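Local coordinates for neurotoxin (Clostridium botulinum, PDB 1ZB7), which acts as a zinc endopeptidase that cleaves the synaptobrevins VAMP1, VAMP2 and VAMP3 in the host cytosol, at residues Glu407-Gly410 with Ala414-Lys417. Numbering follows the deposited sequence.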
ATOM      1  N   GLU A 407     -14.865  -9.114  21.808  1.00 47.09           N
ATOM      2  CA  GLU A 407     -13.805  -8.237  21.239  1.00 47.60           C
ATOM      3  C   GLU A 407     -12.597  -9.018  20.669  1.00 46.06           C
ATOM      4  O   GLU A 407     -11.503  -8.476  20.571  1.00 46.26           O
ATOM      5  CB  GLU A 407     -13.294  -7.225  22.300  1.00 47.64           C
ATOM      6  CG  GLU A 407     -14.124  -5.973  22.480  1.00 52.27           C
ATOM      7  CD  GLU A 407     -13.551  -5.068  23.553  1.00 57.05           C
ATOM      8  OE1 GLU A 407     -13.101  -5.584  24.598  1.00 67.45           O
ATOM      9  OE2 GLU A 407     -13.536  -3.836  23.398  1.00 60.17           O
ATOM     10  N   PHE A 408     -12.809 -10.295  20.349  1.00 45.69           N
ATOM     11  CA  PHE A 408     -11.744 -11.277  20.016  1.00 44.46           C
ATOM     12  C   PHE A 408     -10.578 -11.247  21.049  1.00 44.07           C
ATOM     13  O   PHE A 408      -9.367 -11.202  20.679  1.00 44.89           O
ATOM     14  CB  PHE A 408     -11.197 -11.065  18.577  1.00 43.99           C
ATOM     15  CG  PHE A 408     -12.233 -10.670  17.554  1.00 43.15           C
ATOM     16  CD1 PHE A 408     -12.956 -11.629  16.856  1.00 45.31           C
ATOM     17  CD2 PHE A 408     -12.438  -9.323  17.232  1.00 43.54           C
ATOM     18  CE1 PHE A 408     -13.926 -11.268  15.892  1.00 43.29           C
ATOM     19  CE2 PHE A 408     -13.361  -8.953  16.238  1.00 43.65           C
ATOM     20  CZ  PHE A 408     -14.105  -9.937  15.551  1.00 42.36           C
ATOM     21  N   ASN A 409     -10.932 -11.283  22.325  1.00 42.26           N
ATOM     22  CA  ASN A 409      -9.947 -11.249  23.404  1.00 41.66           C
ATOM     23  C   ASN A 409      -8.968 -12.424  23.403  1.00 39.81           C
ATOM     24  O   ASN A 409      -7.829 -12.337  23.910  1.00 38.12           O
ATOM     25  CB  ASN A 409     -10.652 -11.153  24.773  1.00 42.69           C
ATOM     26  CG  ASN A 409     -10.913  -9.712  25.205  1.00 45.01           C
ATOM     27  OD1 ASN A 409     -10.630  -8.764  24.490  1.00 53.19           O
ATOM     28  ND2 ASN A 409     -11.478  -9.563  26.355  1.00 47.48           N
ATOM     29  N   GLY A 410      -9.418 -13.527  22.854  1.00 38.75           N
ATOM     30  CA  GLY A 410      -8.562 -14.716  22.784  1.00 40.06           C
ATOM     31  C   GLY A 410      -7.379 -14.556  21.808  1.00 39.67           C
ATOM     32  O   GLY A 410      -6.435 -15.274  21.898  1.00 38.96           O
ATOM     33  N   ALA A 414      -2.342  -8.905  24.863  1.00 41.78           N
ATOM     34  CA  ALA A 414      -2.289  -8.439  26.281  1.00 42.92           C
ATOM     35  C   ALA A 414      -3.186  -9.238  27.224  1.00 43.76           C
ATOM     36  O   ALA A 414      -2.892  -9.284  28.387  1.00 47.58           O
ATOM     37  CB  ALA A 414      -2.605  -6.967  26.416  1.00 41.55           C
ATOM     38  N   VAL A 415      -4.238  -9.876  26.715  1.00 44.04           N
ATOM     39  CA  VAL A 415      -5.204 -10.612  27.469  1.00 43.49           C
ATOM     40  C   VAL A 415      -4.947 -12.118  27.485  1.00 43.82           C
ATOM     41  O   VAL A 415      -5.148 -12.725  28.484  1.00 44.19           O
ATOM     42  CB  VAL A 415      -6.588 -10.403  26.871  1.00 43.68           C
ATOM     43  CG1 VAL A 415      -7.648 -11.351  27.503  1.00 46.45           C
ATOM     44  CG2 VAL A 415      -7.025  -9.028  27.040  1.00 47.04           C
ATOM     45  N   ASN A 416      -4.611 -12.741  26.359  1.00 43.83           N
ATOM     46  CA  ASN A 416      -4.533 -14.198  26.296  1.00 44.12           C
ATOM     47  C   ASN A 416      -3.058 -14.664  26.251  1.00 44.16           C
ATOM     48  O   ASN A 416      -2.616 -15.387  25.355  1.00 44.48           O
ATOM     49  CB  ASN A 416      -5.359 -14.737  25.085  1.00 44.04           C
ATOM     50  CG  ASN A 416      -5.625 -16.226  25.212  1.00 43.39           C
ATOM     51  OD1 ASN A 416      -5.409 -16.768  26.294  1.00 44.72           O
ATOM     52  ND2 ASN A 416      -6.019 -16.914  24.110  1.00 37.78           N
ATOM     53  N   LYS A 417      -2.296 -14.167  27.200  1.00 44.81           N
ATOM     54  CA  LYS A 417      -0.867 -14.454  27.310  1.00 46.03           C
ATOM     55  C   LYS A 417      -0.495 -15.932  27.431  1.00 44.98           C
ATOM     56  O   LYS A 417       0.568 -16.366  26.993  1.00 45.40           O
ATOM     57  CB  LYS A 417      -0.296 -13.674  28.510  1.00 46.83           C
ATOM     58  CG  LYS A 417      -0.260 -12.168  28.289  1.00 50.33           C
ATOM     59  CD  LYS A 417       0.765 -11.484  29.231  1.00 55.96           C
ATOM     60  CE  LYS A 417       1.114 -10.032  28.819  1.00 57.81           C
ATOM     61  NZ  LYS A 417       1.346  -9.970  27.302  1.00 61.10           N
TER
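Asn416 reaches back to Gly410 through its side-chain amide, ND2 giving a hydrogen to Gly410 O at 2.8 Å. The bond is nearly straight, 169° at the hydrogen, and uses a lone pair of the oxygen in the carbonyl plane. Gly410 O also lies almost exactly in the plane of the Asn416 amide, so the bond runs close to the planes of both groups. With chi1 at -164°, Asn416 CG extends away from its backbone N, which carries the amide across to the glycine, and CB passes 3.4 Å from Gly410 O. Both residues are buried, and this is the tight end of the contact, where the CA atoms of Gly410 and Asn416 come within 5.4 Å. A side chain thus closes a short loop, the chain returning alongside itself in the same direction, within the long connection from strand 377-381 to strand 421-422, neighbours in the smaller antiparallel sheet of this M27 zinc protease; the Gly410 backbone is further bonded to Leu404. Asn409 O rests against aliphatic carbon, 3.6 Å from CB of Asn416 and 3.7 Å from CG1 of Val415. Toward solvent the fit slackens: the exposed Val415 brings CG1 no nearer than 4.1 Å to CB of Asn409, a glancing van der Waals touch, while its side chain leans on Leu404. Here the chains diverge, Asn409 CA and Val415 CA standing 6.3 Å apart.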